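Local coordinates for protein D-alanyl transferase DltD (Enterococcus faecium TX0133A04, PDB 6PFX) that probably transfers D-alanyl groups to lipoteichoic acid, modifying the cell wall of this Gram-positive bacterium, at residues T160-T165 and E175-L180; I318-N323 and K384-Q389. One frame throughout, in Å; residues are numbered along the deposited sequence.

Interaction 1: residues T160-T165 and E175-L180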
ATOM      1  N   THR A 160     -10.011  19.207 -16.097  1.00 19.70           N
ATOM      2  CA  THR A 160      -9.039  20.174 -15.601  1.00 22.34           C
ATOM      3  C   THR A 160      -9.723  21.420 -15.048  1.00 17.88           C
ATOM      4  O   THR A 160      -9.326  21.942 -13.997  1.00 20.04           O
ATOM      5  CB  THR A 160      -8.060  20.525 -16.725  1.00 23.85           C
ATOM      6  OG1 THR A 160      -7.233  19.388 -17.019  1.00 23.52           O
ATOM      7  CG2 THR A 160      -7.196  21.689 -16.323  1.00 26.26           C
ATOM      8  N   ALA A 161     -10.740  21.929 -15.743  1.00 20.10           N
ATOM      9  CA  ALA A 161     -11.419  23.125 -15.257  1.00 22.79           C
ATOM     10  C   ALA A 161     -12.144  22.843 -13.950  1.00 18.89           C
ATOM     11  O   ALA A 161     -12.191  23.697 -13.056  1.00 19.09           O
ATOM     12  CB  ALA A 161     -12.391  23.642 -16.314  1.00 20.13           C
ATOM     13  N   ILE A 162     -12.711  21.646 -13.819  1.00 16.45           N
ATOM     14  CA  ILE A 162     -13.347  21.264 -12.564  1.00 17.46           C
ATOM     15  C   ILE A 162     -12.312  21.199 -11.447  1.00 20.22           C
ATOM     16  O   ILE A 162     -12.540  21.704 -10.341  1.00 17.31           O
ATOM     17  CB  ILE A 162     -14.132  19.951 -12.745  1.00 16.89           C
ATOM     18  CG1 ILE A 162     -15.408  20.214 -13.558  1.00 15.36           C
ATOM     19  CG2 ILE A 162     -14.426  19.338 -11.394  1.00 16.88           C
ATOM     20  CD1 ILE A 162     -15.988  18.965 -14.170  1.00 19.27           C
ATOM     21  N   LEU A 163     -11.142  20.622 -11.728  1.00 17.35           N
ATOM     22  CA  LEU A 163     -10.123  20.542 -10.689  1.00 18.38           C
ATOM     23  C   LEU A 163      -9.628  21.927 -10.290  1.00 18.21           C
ATOM     24  O   LEU A 163      -9.320  22.163  -9.118  1.00 19.23           O
ATOM     25  CB  LEU A 163      -8.947  19.689 -11.146  1.00 18.35           C
ATOM     26  CG  LEU A 163      -9.227  18.211 -11.378  1.00 17.32           C
ATOM     27  CD1 LEU A 163      -7.971  17.518 -11.906  1.00 16.07           C
ATOM     28  CD2 LEU A 163      -9.743  17.524 -10.113  1.00 17.91           C
ATOM     29  N   GLN A 164      -9.522  22.855 -11.248  1.00 19.50           N
ATOM     30  CA  GLN A 164      -9.151  24.226 -10.898  1.00 21.31           C
ATOM     31  C   GLN A 164     -10.165  24.866  -9.945  1.00 21.89           C
ATOM     32  O   GLN A 164      -9.791  25.613  -9.033  1.00 22.67           O
ATOM     33  CB  GLN A 164      -8.991  25.068 -12.166  1.00 20.97           C
ATOM     34  CG  GLN A 164      -7.797  24.687 -13.045  1.00 24.08           C
ATOM     35  CD  GLN A 164      -6.457  25.044 -12.423  1.00 34.78           C
ATOM     36  OE1 GLN A 164      -6.388  25.530 -11.291  1.00 34.85           O
ATOM     37  NE2 GLN A 164      -5.381  24.799 -13.163  1.00 31.66           N
ATOM     38  N   THR A 165     -11.456  24.595 -10.143  1.00 18.45           N
ATOM     39  CA  THR A 165     -12.481  25.098  -9.230  1.00 20.72           C
ATOM     40  C   THR A 165     -12.270  24.563  -7.817  1.00 18.77           C
ATOM     41  O   THR A 165     -12.321  25.319  -6.838  1.00 19.11           O
ATOM     42  CB  THR A 165     -13.852  24.694  -9.775  1.00 23.68           C
ATOM     43  OG1 THR A 165     -14.054  25.310 -11.056  1.00 23.40           O
ATOM     44  CG2 THR A 165     -14.965  25.105  -8.844  1.00 22.52           C
ATOM     45  N   GLU A 175     -24.146  21.477 -12.883  1.00 19.13           N
ATOM     46  CA  GLU A 175     -24.160  21.578 -14.335  1.00 21.45           C
ATOM     47  C   GLU A 175     -22.762  21.382 -14.905  1.00 22.71           C
ATOM     48  O   GLU A 175     -22.614  20.890 -16.031  1.00 23.09           O
ATOM     49  CB  GLU A 175     -24.725  22.934 -14.749  1.00 27.81           C
ATOM     50  CG  GLU A 175     -26.209  23.158 -14.380  1.00 29.50           C
ATOM     51  CD  GLU A 175     -26.456  23.642 -12.941  1.00 37.28           C
ATOM     52  OE1 GLU A 175     -25.528  23.628 -12.101  1.00 26.97           O
ATOM     53  OE2 GLU A 175     -27.604  24.043 -12.646  1.00 41.95           O
ATOM     54  N   SER A 176     -21.738  21.757 -14.135  1.00 20.41           N
ATOM     55  CA  SER A 176     -20.354  21.554 -14.549  1.00 20.86           C
ATOM     56  C   SER A 176     -19.968  20.081 -14.487  1.00 20.96           C
ATOM     57  O   SER A 176     -19.429  19.531 -15.455  1.00 20.08           O
ATOM     58  CB  SER A 176     -19.435  22.394 -13.658  1.00 20.85           C
ATOM     59  OG  SER A 176     -19.660  23.781 -13.858  1.00 25.45           O
ATOM     60  N   LEU A 177     -20.231  19.424 -13.352  1.00 21.50           N
ATOM     61  CA  LEU A 177     -19.934  18.001 -13.260  1.00 18.23           C
ATOM     62  C   LEU A 177     -20.740  17.205 -14.275  1.00 21.55           C
ATOM     63  O   LEU A 177     -20.278  16.169 -14.759  1.00 21.71           O
ATOM     64  CB  LEU A 177     -20.224  17.461 -11.864  1.00 18.39           C
ATOM     65  CG  LEU A 177     -19.447  18.110 -10.724  1.00 22.54           C
ATOM     66  CD1 LEU A 177     -20.023  17.600  -9.420  1.00 30.16           C
ATOM     67  CD2 LEU A 177     -17.980  17.797 -10.838  1.00 27.13           C
ATOM     68  N   ASN A 178     -21.954  17.655 -14.593  1.00 21.03           N
ATOM     69  CA  ASN A 178     -22.803  16.886 -15.488  1.00 22.36           C
ATOM     70  C   ASN A 178     -22.169  16.701 -16.856  1.00 21.08           C
ATOM     71  O   ASN A 178     -22.560  15.786 -17.589  1.00 22.00           O
ATOM     72  CB  ASN A 178     -24.162  17.562 -15.616  1.00 22.95           C
ATOM     73  CG  ASN A 178     -25.144  16.735 -16.402  1.00 28.44           C
ATOM     74  OD1 ASN A 178     -25.531  15.644 -15.983  1.00 29.25           O
ATOM     75  ND2 ASN A 178     -25.552  17.247 -17.554  1.00 33.01           N
ATOM     76  N   GLN A 179     -21.200  17.546 -17.220  1.00 21.62           N
ATOM     77  CA  GLN A 179     -20.507  17.390 -18.491  1.00 25.94           C
ATOM     78  C   GLN A 179     -19.704  16.097 -18.547  1.00 24.48           C
ATOM     79  O   GLN A 179     -19.393  15.624 -19.646  1.00 23.45           O
ATOM     80  CB  GLN A 179     -19.598  18.594 -18.722  1.00 22.61           C
ATOM     81  CG  GLN A 179     -18.988  18.647 -20.100  1.00 38.50           C
ATOM     82  CD  GLN A 179     -18.337  19.987 -20.407  1.00 49.48           C
ATOM     83  OE1 GLN A 179     -18.539  20.975 -19.691  1.00 46.03           O
ATOM     84  NE2 GLN A 179     -17.555  20.027 -21.482  1.00 42.22           N
ATOM     85  N   LEU A 180     -19.381  15.516 -17.388  1.00 25.00           N
ATOM     86  CA  LEU A 180     -18.662  14.255 -17.294  1.00 20.14           C
ATOM     87  C   LEU A 180     -19.587  13.060 -17.119  1.00 20.17           C
ATOM     88  O   LEU A 180     -19.117  11.917 -17.154  1.00 18.55           O
ATOM     89  CB  LEU A 180     -17.690  14.290 -16.100  1.00 20.32           C
ATOM     90  CG  LEU A 180     -16.629  15.389 -16.061  1.00 22.20           C
ATOM     91  CD1 LEU A 180     -15.905  15.354 -14.733  1.00 22.50           C
ATOM     92  CD2 LEU A 180     -15.658  15.206 -17.187  1.00 23.45           C
TER
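I162 and S176 meet at the only flat group of this contact, the peptide that S176 makes with L177. The methyl CD1 of I162 comes over one face of that peptide, well out of its plane, and rests 3.7 Å from S176 O. The same carbonyl oxygen accepts a backbone hydrogen bond from Q179 N, so the methyl packs against an oxygen that already has a polar partner. At roughly a right angle to this approach, I162 CD1 also reaches L180 CD1, again at 3.7 Å; here the two side chains point toward each other and meet tip to tip. The second branch of the isoleucine works separately. With CG1 beside the backbone N (chi1 -73°), CG2 is anti to that nitrogen, and it touches L177 CD2 at 3.9 Å, the two side chains crossing at about a right angle. One residue of helix 157-167 thus touches three residues of the other segment, S176, L177 and L180. The two segments run in roughly opposite directions and form a helix-loop-helix hairpin, part of the long, largely helical region inserted between strands 97-101 and 288-293 of the SGNH hydrolase-like parallel sheet. The turn of the hairpin contributes P172, which packs on both I162 and L177. Helix 123-132 lies against the same apolar patch: F131 touches L177, while Y127 and L130 touch L180. L180 is held in place along the backbone as well, its N bonding to L177 O at 2.9 Å. I162 and L180 are buried, whereas S176 and L177 remain partly accessible.

Interaction 2: residues I318-N323 and K384-Q389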
ATOM      1  N   ILE A 318       7.071   9.065   9.890  1.00  9.86           N
ATOM      2  CA  ILE A 318       5.769   8.495   9.538  1.00 11.51           C
ATOM      3  C   ILE A 318       4.989   8.100  10.784  1.00 12.52           C
ATOM      4  O   ILE A 318       3.760   8.253  10.822  1.00  9.41           O
ATOM      5  CB  ILE A 318       5.909   7.364   8.499  1.00 14.02           C
ATOM      6  CG1 ILE A 318       4.645   7.270   7.637  1.00 14.13           C
ATOM      7  CG2 ILE A 318       6.229   6.054   9.147  1.00 13.40           C
ATOM      8  CD1 ILE A 318       4.434   8.477   6.755  1.00 12.63           C
ATOM      9  N   LYS A 319       5.683   7.638  11.830  1.00 12.10           N
ATOM     10  CA  LYS A 319       5.019   7.297  13.085  1.00 10.53           C
ATOM     11  C   LYS A 319       4.492   8.535  13.798  1.00 10.83           C
ATOM     12  O   LYS A 319       3.415   8.478  14.400  1.00 13.27           O
ATOM     13  CB  LYS A 319       5.928   6.438  13.960  1.00 13.82           C
ATOM     14  CG  LYS A 319       6.129   5.044  13.364  1.00 15.24           C
ATOM     15  CD  LYS A 319       6.695   4.032  14.352  1.00 21.58           C
ATOM     16  CE  LYS A 319       7.881   4.555  15.113  1.00 26.97           C
ATOM     17  NZ  LYS A 319       8.513   3.439  15.881  1.00 26.51           N
ATOM     18  N   PHE A 320       5.196   9.666  13.704  1.00 10.45           N
ATOM     19  CA  PHE A 320       4.637  10.910  14.224  1.00 10.47           C
ATOM     20  C   PHE A 320       3.342  11.260  13.499  1.00 10.48           C
ATOM     21  O   PHE A 320       2.335  11.610  14.129  1.00 11.04           O
ATOM     22  CB  PHE A 320       5.659  12.035  14.083  1.00 10.80           C
ATOM     23  CG  PHE A 320       5.161  13.359  14.561  1.00 13.15           C
ATOM     24  CD1 PHE A 320       4.497  14.223  13.707  1.00 14.53           C
ATOM     25  CD2 PHE A 320       5.350  13.740  15.875  1.00 13.93           C
ATOM     26  CE1 PHE A 320       4.034  15.454  14.160  1.00 13.44           C
ATOM     27  CE2 PHE A 320       4.894  14.958  16.328  1.00 14.72           C
ATOM     28  CZ  PHE A 320       4.223  15.810  15.476  1.00 14.84           C
ATOM     29  N   GLN A 321       3.332  11.130  12.170  1.00  9.36           N
ATOM     30  CA  GLN A 321       2.128  11.469  11.414  1.00 13.33           C
ATOM     31  C   GLN A 321       0.973  10.553  11.802  1.00 10.52           C
ATOM     32  O   GLN A 321      -0.177  10.996  11.936  1.00 10.60           O
ATOM     33  CB  GLN A 321       2.407  11.368   9.908  1.00 11.95           C
ATOM     34  CG  GLN A 321       1.248  11.841   8.984  1.00 10.22           C
ATOM     35  CD  GLN A 321       1.700  11.975   7.533  1.00 10.04           C
ATOM     36  OE1 GLN A 321       2.899  11.870   7.241  1.00 10.64           O
ATOM     37  NE2 GLN A 321       0.756  12.181   6.621  1.00 11.28           N
ATOM     38  N   LEU A 322       1.271   9.268  11.999  1.00 10.39           N
ATOM     39  CA  LEU A 322       0.255   8.288  12.367  1.00  9.54           C
ATOM     40  C   LEU A 322      -0.219   8.514  13.796  1.00 10.74           C
ATOM     41  O   LEU A 322      -1.411   8.736  14.037  1.00 10.04           O
ATOM     42  CB  LEU A 322       0.842   6.883  12.167  1.00  9.60           C
ATOM     43  CG  LEU A 322       1.003   6.451  10.706  1.00 11.15           C
ATOM     44  CD1 LEU A 322       1.817   5.189  10.558  1.00 12.42           C
ATOM     45  CD2 LEU A 322      -0.359   6.232  10.053  1.00 11.12           C
ATOM     46  N   ASN A 323       0.714   8.483  14.754  1.00 10.49           N
ATOM     47  CA  ASN A 323       0.362   8.532  16.167  1.00 11.65           C
ATOM     48  C   ASN A 323      -0.291   9.855  16.542  1.00 12.83           C
ATOM     49  O   ASN A 323      -1.216   9.887  17.364  1.00 12.50           O
ATOM     50  CB  ASN A 323       1.614   8.327  17.023  1.00 11.06           C
ATOM     51  CG  ASN A 323       2.167   6.928  16.941  1.00 14.67           C
ATOM     52  OD1 ASN A 323       1.461   5.972  16.609  1.00 19.28           O
ATOM     53  ND2 ASN A 323       3.436   6.791  17.283  1.00 14.94           N
ATOM     54  N   LYS A 384       3.646  21.726   2.442  1.00 14.71           N
ATOM     55  CA  LYS A 384       5.039  21.555   2.052  1.00 15.24           C
ATOM     56  C   LYS A 384       5.955  21.578   3.264  1.00 13.73           C
ATOM     57  O   LYS A 384       7.013  20.935   3.257  1.00 15.67           O
ATOM     58  CB  LYS A 384       5.446  22.621   1.029  1.00 19.18           C
ATOM     59  CG  LYS A 384       4.774  22.452  -0.324  1.00 20.74           C
ATOM     60  CD  LYS A 384       5.768  22.275  -1.466  1.00 28.68           C
ATOM     61  CE  LYS A 384       5.039  22.025  -2.776  1.00 36.25           C
ATOM     62  NZ  LYS A 384       5.977  21.946  -3.931  1.00 52.56           N
ATOM     63  N   SER A 385       5.572  22.304   4.312  1.00 13.45           N
ATOM     64  CA  SER A 385       6.365  22.293   5.532  1.00 11.73           C
ATOM     65  C   SER A 385       6.511  20.877   6.058  1.00 14.16           C
ATOM     66  O   SER A 385       7.613  20.437   6.399  1.00 15.14           O
ATOM     67  CB  SER A 385       5.705  23.170   6.580  1.00 13.79           C
ATOM     68  OG  SER A 385       6.398  23.104   7.812  1.00 21.29           O
ATOM     69  N   TRP A 386       5.399  20.146   6.140  1.00 11.91           N
ATOM     70  CA  TRP A 386       5.471  18.762   6.590  1.00 10.76           C
ATOM     71  C   TRP A 386       6.306  17.909   5.637  1.00 13.09           C
ATOM     72  O   TRP A 386       7.134  17.097   6.076  1.00 12.03           O
ATOM     73  CB  TRP A 386       4.062  18.177   6.764  1.00 12.32           C
ATOM     74  CG  TRP A 386       4.161  16.729   7.172  1.00 10.82           C
ATOM     75  CD1 TRP A 386       3.791  15.635   6.448  1.00 12.33           C
ATOM     76  CD2 TRP A 386       4.754  16.232   8.372  1.00 10.77           C
ATOM     77  NE1 TRP A 386       4.101  14.484   7.131  1.00 10.50           N
ATOM     78  CE2 TRP A 386       4.681  14.824   8.326  1.00 10.91           C
ATOM     79  CE3 TRP A 386       5.316  16.844   9.494  1.00 13.51           C
ATOM     80  CZ2 TRP A 386       5.165  14.017   9.352  1.00 12.64           C
ATOM     81  CZ3 TRP A 386       5.794  16.048  10.507  1.00 11.96           C
ATOM     82  CH2 TRP A 386       5.688  14.645  10.447  1.00 15.08           C
ATOM     83  N   GLN A 387       6.100  18.067   4.329  1.00 12.35           N
ATOM     84  CA  GLN A 387       6.865  17.292   3.358  1.00 14.06           C
ATOM     85  C   GLN A 387       8.365  17.459   3.571  1.00 13.93           C
ATOM     86  O   GLN A 387       9.133  16.501   3.419  1.00 14.04           O
ATOM     87  CB  GLN A 387       6.463  17.705   1.942  1.00 15.22           C
ATOM     88  CG  GLN A 387       5.025  17.381   1.582  1.00 12.54           C
ATOM     89  CD  GLN A 387       4.572  18.050   0.295  1.00 15.61           C
ATOM     90  OE1 GLN A 387       5.353  18.238  -0.634  1.00 18.61           O
ATOM     91  NE2 GLN A 387       3.305  18.416   0.242  1.00 15.71           N
ATOM     92  N   HIS A 388       8.796  18.660   3.963  1.00 13.68           N
ATOM     93  CA  HIS A 388      10.208  18.978   4.134  1.00 14.18           C
ATOM     94  C   HIS A 388      10.688  18.866   5.581  1.00 18.79           C
ATOM     95  O   HIS A 388      11.867  19.125   5.850  1.00 16.66           O
ATOM     96  CB  HIS A 388      10.483  20.405   3.631  1.00 15.82           C
ATOM     97  CG  HIS A 388      10.096  20.639   2.203  1.00 19.98           C
ATOM     98  ND1 HIS A 388      10.135  19.648   1.246  1.00 31.73           N
ATOM     99  CD2 HIS A 388       9.676  21.759   1.568  1.00 25.27           C
ATOM    100  CE1 HIS A 388       9.752  20.147   0.084  1.00 30.55           C
ATOM    101  NE2 HIS A 388       9.466  21.424   0.252  1.00 30.83           N
ATOM    102  N   GLN A 389       9.820  18.454   6.505  1.00 14.76           N
ATOM    103  CA  GLN A 389      10.138  18.478   7.928  1.00 14.45           C
ATOM    104  C   GLN A 389      11.225  17.463   8.256  1.00 15.54           C
ATOM    105  O   GLN A 389      11.099  16.283   7.926  1.00 14.28           O
ATOM    106  CB  GLN A 389       8.875  18.129   8.723  1.00 17.19           C
ATOM    107  CG  GLN A 389       9.104  17.795  10.198  1.00 17.71           C
ATOM    108  CD  GLN A 389       8.955  18.992  11.109  1.00 21.24           C
ATOM    109  OE1 GLN A 389       7.979  19.734  11.026  1.00 20.09           O
ATOM    110  NE2 GLN A 389       9.915  19.173  12.001  1.00 26.64           N
TER
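Q321 and W386 are joined by a side-chain hydrogen bond that ties the short C-terminal helix 384-388 to helix 308-323, the longer of the two helices in the crossover between the parallel strands 288-293 and 330-332 of the SGNH hydrolase-like fold. W386 NE1 donates to Q321 OE1 over 2.9 Å, and the bond is bent, with an N-H...O angle of 142°. The oxygen sits near the indole edge, somewhat tilted from the ring plane, while the donor stands above the carbonyl plane rather than on a lone pair; amide and indole are almost perpendicular. Farther along the indole, the benzo ring meets F320, whose CD1 comes to 3.5 Å from W386 CH2. The two six-membered rings are inclined by only 28° but slid apart, their centroids separated by 5.7 Å, so they barely overlap. The indole reaches across to both partners because its CG is anti to the backbone N (chi1 178°). Nearer the backbone, Q321 CB also packs on W386 CZ2 at 3.9 Å.

In the next shell, Q321 NE2 hydrogen-bonds to Q276 OE1 and to F272 O, which fixes the rotation of the amide and leaves OE1 facing the indole. K317, one turn before Q321, makes a cation-pi contact with W386. Its NZ additionally hydrogen-bonds to two backbone oxygens of the C-terminal segment, W386 O and Q389 O, the former also accepting from Q389 N at 3.0 Å.

The two contacts do not touch: their centres are 32 Å apart, their nearest atoms are about 15 Å apart, and interaction 1 closes before interaction 2 opens along the chain. Interaction 1 is local and peripheral, with its centre 29 Å from that of the chain, and packs two successive helices of the helical region together. Interaction 2 lies nearer the core, at 18 Å, and joins segments separated by 60 residues. That intervening stretch includes D345 and H348, which with S46 have the geometry of a possible Ser-His-Asp triad, as in other SGNH hydrolases. None of these three residues belongs to either contact; both join helices of the fold.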